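Local coordinates for protein activated BY transcription factor SSRB (Salmonella enterica, PDB 2WNW) that is a member of O-glycosyl hydrolase family 30, joining a TIM barrel to a beta-sandwich domain, at residues Q43-F48 and G319-G324; D239-G244 and H268-D273; E294-M299 and I329-L334. One frame throughout, in Å; residues are numbered along the deposited sequence.

In the fold
Contacts 2 and 3 lie in the TIM barrel, and contact 1 joins the barrel to the mixed sheet of the beta sandwich. Contact 1 lies where strand 41-44, just before barrel strand 48-51, meets the end of helix 305-322, its centre about 16 Å from that of contact 2 and 18 Å from that of contact 3. Contacts 2 and 3 both lie where strands leave the barrel at their C-terminal ends, the end at which TIM barrels carry their active sites; their centres are about 14 Å apart. They touch directly, Tyr270 OH lying 2.6 Å from Glu294 OE2 in a probable hydrogen bond. Glycerol occupies the pocket at contact 3, against Glu294 and Trp331.

Contact 1: residues Q43-F48 and G319-G324; sequences QQIDGF and GNFKSG
Gln43 reaches across to the end of helix 305-322 with its side-chain amide, and its NE2 gives a nearly straight hydrogen bond to Phe321 O (2.9 Å, N-H...O 166°). The bond meets a lone pair in the carbonyl plane and lies almost in the plane of the amide as well, so both groups are well aligned. With CG set between the backbone N and the carbonyl carbon (chi1 87°) and a second bend at chi2, the chain folds over Gly324, its CD 3.5 Å from Gly324 CA. Gly324 closes the helix in a Schellman motif with positive phi, a backbone shape that glycine adopts easily.

The tight part is apolar. The Phe321 ring meets Phe48 obliquely, with CE2 of Phe321 3.5 Å from CE2 of Phe48 and the ring planes at 46°. Ile45 adds its CG2 branch, 3.9 Å from Phe321 CE1, the two side chains crossing at about a right angle. Branched and aromatic residues suit this buried place because they fill it without a polar group to satisfy. Phe398 of the beta sandwich meets the Phe321 ring edge-to-face.

The looser side is wet: a water lies within hydrogen-bonding distance of Gln43 OE1 (2.8 Å) and Lys322 O (3.0 Å). Gln43 NE2 is bonded to Cys325 O too. Glutamine, with a donor and an acceptor on one flat group, can thus serve main-chain carbonyls and water together, which implies that the helix end is tied to strand 41-44 by neutral polar bonds beside an apolar core.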
loop_
_atom_site.group_PDB
_atom_site.type_symbol
_atom_site.label_atom_id
_atom_site.label_comp_id
_atom_site.label_asym_id
_atom_site.label_seq_id
_atom_site.Cartn_x
_atom_site.Cartn_y
_atom_site.Cartn_z
ATOM N N GLN A 43 7.065 -3.643 11.866
ATOM C CA GLN A 43 6.820 -2.993 13.154
ATOM C C GLN A 43 6.199 -3.884 14.226
ATOM O O GLN A 43 5.520 -4.867 13.921
ATOM C CB GLN A 43 5.941 -1.747 12.974
ATOM C CG GLN A 43 4.440 -2.015 13.014
ATOM C CD GLN A 43 3.875 -2.503 11.690
ATOM O OE1 GLN A 43 4.612 -2.915 10.796
ATOM N NE2 GLN A 43 2.553 -2.465 11.565
ATOM N N GLN A 44 6.430 -3.518 15.487
ATOM C CA GLN A 44 5.891 -4.261 16.622
ATOM C C GLN A 44 4.539 -3.676 17.016
ATOM O O GLN A 44 4.345 -2.460 16.972
ATOM C CB GLN A 44 6.850 -4.182 17.813
ATOM C CG GLN A 44 6.521 -5.152 18.934
ATOM C CD GLN A 44 7.638 -5.259 19.961
ATOM O OE1 GLN A 44 7.924 -6.342 20.470
ATOM N NE2 GLN A 44 8.268 -4.134 20.274
ATOM N N ILE A 45 3.606 -4.537 17.400
ATOM C CA ILE A 45 2.283 -4.076 17.796
ATOM C C ILE A 45 2.058 -4.317 19.288
ATOM O O ILE A 45 2.581 -5.277 19.856
ATOM C CB ILE A 45 1.184 -4.762 16.937
ATOM C CG1 ILE A 45 1.106 -6.258 17.240
ATOM C CG2 ILE A 45 1.508 -4.574 15.449
ATOM C CD1 ILE A 45 0.088 -6.606 18.305
ATOM N N ASP A 46 1.285 -3.436 19.915
ATOM C CA ASP A 46 1.026 -3.531 21.346
ATOM C C ASP A 46 -0.232 -4.292 21.757
ATOM O O ASP A 46 -0.381 -4.645 22.929
ATOM C CB ASP A 46 0.995 -2.126 21.961
ATOM C CG ASP A 46 2.295 -1.368 21.742
ATOM O OD1 ASP A 46 3.341 -2.031 21.598
ATOM O OD2 ASP A 46 2.277 -0.117 21.727
ATOM N N GLY A 47 -1.140 -4.537 20.815
ATOM C CA GLY A 47 -2.350 -5.267 21.150
ATOM C C GLY A 47 -3.634 -4.794 20.486
ATOM O O GLY A 47 -3.607 -4.016 19.528
ATOM N N PHE A 48 -4.761 -5.277 21.008
ATOM C CA PHE A 48 -6.093 -4.945 20.497
ATOM C C PHE A 48 -7.056 -4.755 21.662
ATOM O O PHE A 48 -6.907 -5.387 22.711
ATOM C CB PHE A 48 -6.641 -6.077 19.612
ATOM C CG PHE A 48 -5.787 -6.398 18.425
ATOM C CD1 PHE A 48 -4.602 -7.110 18.574
ATOM C CD2 PHE A 48 -6.155 -5.964 17.156
ATOM C CE1 PHE A 48 -3.793 -7.384 17.472
ATOM C CE2 PHE A 48 -5.356 -6.231 16.053
ATOM C CZ PHE A 48 -4.172 -6.943 16.211
ATOM N N GLY A 319 -5.392 -2.470 6.463
ATOM C CA GLY A 319 -4.599 -1.395 5.892
ATOM C C GLY A 319 -3.674 -0.727 6.898
ATOM O O GLY A 319 -2.510 -0.450 6.597
ATOM N N ASN A 320 -4.189 -0.461 8.095
ATOM C CA ASN A 320 -3.392 0.178 9.134
ATOM C C ASN A 320 -2.164 -0.654 9.478
ATOM O O ASN A 320 -1.042 -0.154 9.461
ATOM C CB ASN A 320 -4.231 0.390 10.404
ATOM C CG ASN A 320 -5.243 1.509 10.257
ATOM O OD1 ASN A 320 -6.089 1.717 11.129
ATOM N ND2 ASN A 320 -5.160 2.239 9.159
ATOM N N PHE A 321 -2.372 -1.930 9.781
ATOM C CA PHE A 321 -1.247 -2.782 10.143
ATOM C C PHE A 321 -0.257 -3.006 9.005
ATOM O O PHE A 321 0.948 -3.077 9.240
ATOM C CB PHE A 321 -1.764 -4.099 10.724
ATOM C CG PHE A 321 -2.327 -3.952 12.113
ATOM C CD1 PHE A 321 -1.506 -3.561 13.169
ATOM C CD2 PHE A 321 -3.679 -4.162 12.362
ATOM C CE1 PHE A 321 -2.020 -3.383 14.452
ATOM C CE2 PHE A 321 -4.205 -3.987 13.644
ATOM C CZ PHE A 321 -3.375 -3.595 14.690
ATOM N N LYS A 322 -0.745 -3.099 7.772
ATOM C CA LYS A 322 0.166 -3.274 6.645
ATOM C C LYS A 322 0.994 -2.003 6.474
ATOM O O LYS A 322 2.106 -2.041 5.949
ATOM C CB LYS A 322 -0.603 -3.535 5.347
ATOM C CG LYS A 322 -1.217 -4.915 5.253
ATOM C CD LYS A 322 -0.707 -5.661 4.024
ATOM C CE LYS A 322 0.788 -5.893 4.079
ATOM N NZ LYS A 322 1.300 -6.597 2.859
ATOM N N SER A 323 0.448 -0.881 6.934
ATOM C CA SER A 323 1.117 0.408 6.793
ATOM C C SER A 323 1.990 0.885 7.956
ATOM O O SER A 323 2.566 1.966 7.875
ATOM C CB SER A 323 0.077 1.479 6.465
ATOM O OG SER A 323 -0.641 1.104 5.303
ATOM N N GLY A 324 2.075 0.106 9.032
ATOM C CA GLY A 324 2.927 0.499 10.146
ATOM C C GLY A 324 2.274 0.756 11.496
ATOM O O GLY A 324 2.948 1.207 12.426
HETATM O O HOH W 1 4.086 -2.484 8.125
#

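Contact 2: residues D239-G244 and H268-D273; sequences DHDKDG and HWYTGD
Asp239 and His268 end neighbouring parallel strands of the TIM barrel, 234-239 and 264-268, and the loops that follow them pack together. Asp239 OD1 accepts a hydrogen bond from His268 NE2 (2.7 Å), met from above the carboxylate plane, with the carboxylate and ring planes 79° apart. Asp239 OD2 is held by Arg87 and Ser192, and Ser293 also bonds OD1. Next, His240 O takes the backbone N of His268 at 2.7 Å, while His240 CA lies over one face of the His268 ring.

Asp241 lays its carboxylate beside Tyr270, the two side chains crossing at about a right angle, and OD1 receives a weak bond from Tyr270 N. Lys242 suits a long reach: its CG passes close to His268 O and the chain bends at chi3 (-83°), bringing NZ to a lone pair of Asp273 O at 2.8 Å, with Asp316 as its salt-bridge partner. A water accepts from Lys242 N and gives bonds to Thr271 OG1 and Gly272 O, joining Lys242 to the type I turn from Trp269 to Gly272. Last comes Asp243, whose OD2 accepts the hydroxyl proton of Thr271 OG1 at 2.6 Å on the anti side, 21° out of the carboxylate plane.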
loop_
_atom_site.group_PDB
_atom_site.type_symbol
_atom_site.label_atom_id
_atom_site.label_comp_id
_atom_site.label_asym_id
_atom_site.label_seq_id
_atom_site.Cartn_x
_atom_site.Cartn_y
_atom_site.Cartn_z
ATOM N N ASP A 239 -4.304 12.254 17.837
ATOM C CA ASP A 239 -5.532 11.583 18.274
ATOM C C ASP A 239 -6.709 12.082 17.433
ATOM O O ASP A 239 -7.765 12.444 17.960
ATOM C CB ASP A 239 -5.779 11.882 19.762
ATOM C CG ASP A 239 -6.573 10.789 20.470
ATOM O OD1 ASP A 239 -6.971 9.804 19.817
ATOM O OD2 ASP A 239 -6.794 10.917 21.693
ATOM N N HIS A 240 -6.515 12.100 16.119
ATOM C CA HIS A 240 -7.539 12.566 15.196
ATOM C C HIS A 240 -7.450 11.742 13.909
ATOM O O HIS A 240 -6.705 10.759 13.845
ATOM C CB HIS A 240 -7.334 14.064 14.933
ATOM C CG HIS A 240 -8.509 14.743 14.295
ATOM N ND1 HIS A 240 -9.813 14.488 14.665
ATOM C CD2 HIS A 240 -8.574 15.705 13.343
ATOM C CE1 HIS A 240 -10.628 15.261 13.973
ATOM N NE2 HIS A 240 -9.901 16.011 13.162
ATOM N N ASP A 241 -8.191 12.134 12.881
ATOM C CA ASP A 241 -8.212 11.371 11.633
ATOM C C ASP A 241 -6.899 11.289 10.852
ATOM O O ASP A 241 -6.029 12.140 10.977
ATOM C CB ASP A 241 -9.342 11.897 10.754
ATOM C CG ASP A 241 -10.649 11.989 11.514
ATOM O OD1 ASP A 241 -11.019 10.990 12.166
ATOM O OD2 ASP A 241 -11.302 13.052 11.469
ATOM N N LYS A 242 -6.779 10.253 10.027
ATOM C CA LYS A 242 -5.559 10.014 9.266
ATOM C C LYS A 242 -5.174 11.012 8.172
ATOM O O LYS A 242 -4.016 11.048 7.754
ATOM C CB LYS A 242 -5.599 8.590 8.696
ATOM C CG LYS A 242 -5.498 7.522 9.783
ATOM C CD LYS A 242 -5.520 6.106 9.209
ATOM C CE LYS A 242 -6.940 5.633 8.952
ATOM N NZ LYS A 242 -6.950 4.302 8.275
ATOM N N ASP A 243 -6.118 11.830 7.718
ATOM C CA ASP A 243 -5.819 12.800 6.663
ATOM C C ASP A 243 -4.836 13.909 7.068
ATOM O O ASP A 243 -4.167 14.487 6.211
ATOM C CB ASP A 243 -7.119 13.419 6.149
ATOM C CG ASP A 243 -7.833 14.228 7.209
ATOM O OD1 ASP A 243 -7.619 15.459 7.267
ATOM O OD2 ASP A 243 -8.599 13.628 7.992
ATOM N N GLY A 244 -4.738 14.202 8.363
ATOM C CA GLY A 244 -3.832 15.254 8.806
ATOM C C GLY A 244 -2.621 14.748 9.569
ATOM O O GLY A 244 -1.888 15.521 10.194
ATOM N N HIS A 268 -7.577 8.202 14.229
ATOM C CA HIS A 268 -8.916 7.645 14.062
ATOM C C HIS A 268 -9.155 7.388 12.574
ATOM O O HIS A 268 -8.296 7.697 11.743
ATOM C CB HIS A 268 -9.957 8.633 14.602
ATOM C CG HIS A 268 -9.707 9.068 16.017
ATOM N ND1 HIS A 268 -10.418 10.086 16.617
ATOM C CD2 HIS A 268 -8.824 8.627 16.945
ATOM C CE1 HIS A 268 -9.982 10.255 17.853
ATOM N NE2 HIS A 268 -9.014 9.382 18.078
ATOM N N TRP A 269 -10.323 6.849 12.230
ATOM C CA TRP A 269 -10.611 6.529 10.832
ATOM C C TRP A 269 -11.771 7.281 10.195
ATOM O O TRP A 269 -12.192 6.942 9.094
ATOM C CB TRP A 269 -10.886 5.024 10.690
ATOM C CG TRP A 269 -12.220 4.539 11.256
ATOM C CD1 TRP A 269 -13.361 5.278 11.444
ATOM C CD2 TRP A 269 -12.562 3.189 11.605
ATOM N NE1 TRP A 269 -14.388 4.469 11.880
ATOM C CE2 TRP A 269 -13.925 3.184 11.987
ATOM C CE3 TRP A 269 -11.849 1.981 11.628
ATOM C CZ2 TRP A 269 -14.591 2.016 12.387
ATOM C CZ3 TRP A 269 -12.515 0.815 12.027
ATOM C CH2 TRP A 269 -13.868 0.846 12.399
ATOM N N TYR A 270 -12.273 8.311 10.862
ATOM C CA TYR A 270 -13.447 9.013 10.360
ATOM C C TYR A 270 -13.394 9.734 9.014
ATOM O O TYR A 270 -14.440 10.139 8.507
ATOM C CB TYR A 270 -13.981 9.941 11.457
ATOM C CG TYR A 270 -14.303 9.184 12.737
ATOM C CD1 TYR A 270 -13.569 9.399 13.903
ATOM C CD2 TYR A 270 -15.317 8.226 12.769
ATOM C CE1 TYR A 270 -13.837 8.677 15.071
ATOM C CE2 TYR A 270 -15.593 7.499 13.928
ATOM C CZ TYR A 270 -14.847 7.731 15.075
ATOM O OH TYR A 270 -15.112 7.014 16.220
ATOM N N THR A 271 -12.210 9.892 8.425
ATOM C CA THR A 271 -12.124 10.538 7.113
ATOM C C THR A 271 -11.635 9.574 6.023
ATOM O O THR A 271 -11.276 9.991 4.923
ATOM C CB THR A 271 -11.209 11.785 7.125
ATOM O OG1 THR A 271 -9.888 11.422 7.540
ATOM C CG2 THR A 271 -11.778 12.851 8.064
ATOM N N GLY A 272 -11.624 8.283 6.332
ATOM C CA GLY A 272 -11.203 7.316 5.333
ATOM C C GLY A 272 -9.873 6.628 5.574
ATOM O O GLY A 272 -9.269 6.754 6.640
ATOM N N ASP A 273 -9.419 5.913 4.546
ATOM C CA ASP A 273 -8.183 5.133 4.585
ATOM C C ASP A 273 -6.893 5.904 4.867
ATOM O O ASP A 273 -6.310 5.773 5.944
ATOM C CB ASP A 273 -8.017 4.360 3.267
ATOM C CG ASP A 273 -9.188 3.427 2.970
ATOM O OD1 ASP A 273 -10.073 3.265 3.839
ATOM O OD2 ASP A 273 -9.217 2.846 1.857
HETATM O O HOH W 2 -9.180 8.955 8.466
#

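Contact 3: residues E294-M299 and I329-L334; sequences EGCVPM and IDWNLL. With GOL (glycerol), chain F.
Glu294 OE2, on a carboxylate that lies against the indole of Trp331, is met by the hydroxyl of Tyr270 and lies 2.5 Å from glycerol O3. Glycerol O3 is also 2.7 Å from Glu294 OE1, and which oxygen takes its proton is not settled; OE1 forms a salt bridge to Arg87. Glutamate suits the place because its extended chain carries the carboxylate to the pocket while its CG methylene rests against the ring.

Glu294 and Trp331 run side by side and point the same way, the carboxylate stacked on the indole with planes 15° apart. Glu294 CD lies over one face, and CG is 3.8 Å from Trp331 CG. On the opposite face comes Asn332 ND2. The tryptophan CG stands anti to its N (chi1 -169°), which turns the ring toward Glu294 and sends NE1 to glycerol O1 at 3.0 Å. Cys296 SG approaches the ring edge, 3.7 Å from Trp331 CD1, a sulfur-aromatic contact. Trp331 N gives a hydrogen bond to Gly295 O at 3.2 Å.

Glycerol is also bonded to Asp94, Trp144 and Glu196, so these residues line one pocket. Glu294 ends barrel strand 289-294 and Trp331 follows its neighbour, strand 327-330, which pairs on its other side with strand 48-51; helix 305-322 links the two, and its Tyr313 bonds Asp330.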
loop_
_atom_site.group_PDB
_atom_site.type_symbol
_atom_site.label_atom_id
_atom_site.label_comp_id
_atom_site.label_asym_id
_atom_site.label_seq_id
_atom_site.Cartn_x
_atom_site.Cartn_y
_atom_site.Cartn_z
ATOM N N GLU A 294 -9.211 5.045 17.903
ATOM C CA GLU A 294 -10.665 5.100 17.945
ATOM C C GLU A 294 -11.347 5.039 16.588
ATOM O O GLU A 294 -10.896 5.640 15.618
ATOM C CB GLU A 294 -11.129 6.372 18.660
ATOM C CG GLU A 294 -12.624 6.393 18.938
ATOM C CD GLU A 294 -13.172 7.798 19.080
ATOM O OE1 GLU A 294 -12.678 8.550 19.947
ATOM O OE2 GLU A 294 -14.102 8.145 18.322
ATOM N N GLY A 295 -12.456 4.311 16.550
ATOM C CA GLY A 295 -13.235 4.184 15.339
ATOM C C GLY A 295 -14.539 3.492 15.685
ATOM O O GLY A 295 -14.606 2.731 16.654
ATOM N N CYS A 296 -15.583 3.779 14.914
ATOM C CA CYS A 296 -16.886 3.154 15.114
ATOM C C CYS A 296 -17.726 3.404 13.871
ATOM O O CYS A 296 -17.326 4.159 12.978
ATOM C CB CYS A 296 -17.598 3.734 16.349
ATOM S SG CYS A 296 -18.210 5.441 16.176
ATOM N N VAL A 297 -18.883 2.756 13.811
ATOM C CA VAL A 297 -19.798 2.916 12.691
ATOM C C VAL A 297 -21.147 3.327 13.269
ATOM O O VAL A 297 -21.448 3.037 14.426
ATOM C CB VAL A 297 -19.962 1.594 11.891
ATOM C CG1 VAL A 297 -18.633 1.211 11.240
ATOM C CG2 VAL A 297 -20.441 0.478 12.808
ATOM N N PRO A 298 -21.974 4.016 12.476
ATOM C CA PRO A 298 -23.287 4.445 12.966
ATOM C C PRO A 298 -24.306 3.312 13.004
ATOM O O PRO A 298 -24.066 2.226 12.465
ATOM C CB PRO A 298 -23.679 5.530 11.969
ATOM C CG PRO A 298 -23.097 5.006 10.687
ATOM C CD PRO A 298 -21.717 4.540 11.121
ATOM N N MET A 299 -25.438 3.566 13.658
ATOM C CA MET A 299 -26.507 2.581 13.723
ATOM C C MET A 299 -27.230 2.690 12.386
ATOM O O MET A 299 -27.615 3.782 11.972
ATOM C CB MET A 299 -27.480 2.902 14.862
ATOM C CG MET A 299 -26.956 2.594 16.254
ATOM S SD MET A 299 -26.714 0.834 16.518
ATOM C CE MET A 299 -28.431 0.258 16.634
ATOM N N ILE A 329 -7.487 0.076 18.909
ATOM C CA ILE A 329 -8.425 0.312 19.992
ATOM C C ILE A 329 -9.746 0.789 19.399
ATOM O O ILE A 329 -9.829 1.868 18.804
ATOM C CB ILE A 329 -7.938 1.371 20.995
ATOM C CG1 ILE A 329 -6.529 1.023 21.492
ATOM C CG2 ILE A 329 -8.892 1.403 22.193
ATOM C CD1 ILE A 329 -5.969 2.026 22.490
ATOM N N ASP A 330 -10.767 -0.043 19.560
ATOM C CA ASP A 330 -12.113 0.247 19.084
ATOM C C ASP A 330 -12.710 1.299 20.020
ATOM O O ASP A 330 -12.155 1.574 21.084
ATOM C CB ASP A 330 -12.934 -1.047 19.127
ATOM C CG ASP A 330 -14.374 -0.863 18.677
ATOM O OD1 ASP A 330 -14.637 -0.032 17.780
ATOM O OD2 ASP A 330 -15.244 -1.578 19.215
ATOM N N TRP A 331 -13.823 1.900 19.618
ATOM C CA TRP A 331 -14.487 2.899 20.452
ATOM C C TRP A 331 -15.297 2.097 21.481
ATOM O O TRP A 331 -14.854 1.024 21.901
ATOM C CB TRP A 331 -15.385 3.780 19.572
ATOM C CG TRP A 331 -15.969 5.039 20.201
ATOM C CD1 TRP A 331 -17.015 5.768 19.707
ATOM C CD2 TRP A 331 -15.539 5.718 21.398
ATOM N NE1 TRP A 331 -17.266 6.850 20.515
ATOM C CE2 TRP A 331 -16.379 6.847 21.559
ATOM C CE3 TRP A 331 -14.532 5.486 22.348
ATOM C CZ2 TRP A 331 -16.244 7.741 22.633
ATOM C CZ3 TRP A 331 -14.396 6.377 23.420
ATOM C CH2 TRP A 331 -15.251 7.491 23.551
ATOM N N ASN A 332 -16.471 2.587 21.880
ATOM C CA ASN A 332 -17.294 1.889 22.881
ATOM C C ASN A 332 -17.316 0.365 22.750
ATOM O O ASN A 332 -17.664 -0.173 21.703
ATOM C CB ASN A 332 -18.744 2.377 22.831
ATOM C CG ASN A 332 -18.868 3.865 23.027
ATOM O OD1 ASN A 332 -18.780 4.371 24.151
ATOM N ND2 ASN A 332 -19.070 4.584 21.927
ATOM N N LEU A 333 -16.958 -0.323 23.830
ATOM C CA LEU A 333 -16.962 -1.784 23.861
ATOM C C LEU A 333 -18.394 -2.285 23.843
ATOM O O LEU A 333 -18.700 -3.341 23.276
ATOM C CB LEU A 333 -16.359 -2.300 25.166
ATOM C CG LEU A 333 -14.877 -2.237 25.491
ATOM C CD1 LEU A 333 -14.698 -2.400 26.995
ATOM C CD2 LEU A 333 -14.149 -3.326 24.738
ATOM N N LEU A 334 -19.258 -1.512 24.488
ATOM C CA LEU A 334 -20.651 -1.885 24.665
ATOM C C LEU A 334 -21.576 -0.678 24.707
ATOM O O LEU A 334 -21.197 0.379 25.199
ATOM C CB LEU A 334 -20.756 -2.648 25.991
ATOM C CG LEU A 334 -22.111 -2.835 26.669
ATOM C CD1 LEU A 334 -22.867 -3.943 25.963
ATOM C CD2 LEU A 334 -21.903 -3.184 28.147
HETATM C C1 GOL F . -16.936 10.106 18.943
HETATM O O1 GOL F . -18.121 9.556 19.513
HETATM C C2 GOL F . -15.993 10.570 20.080
HETATM O O2 GOL F . -16.640 11.473 20.919
HETATM C C3 GOL F . -14.770 11.337 19.567
HETATM O O3 GOL F . -13.951 10.624 18.697
#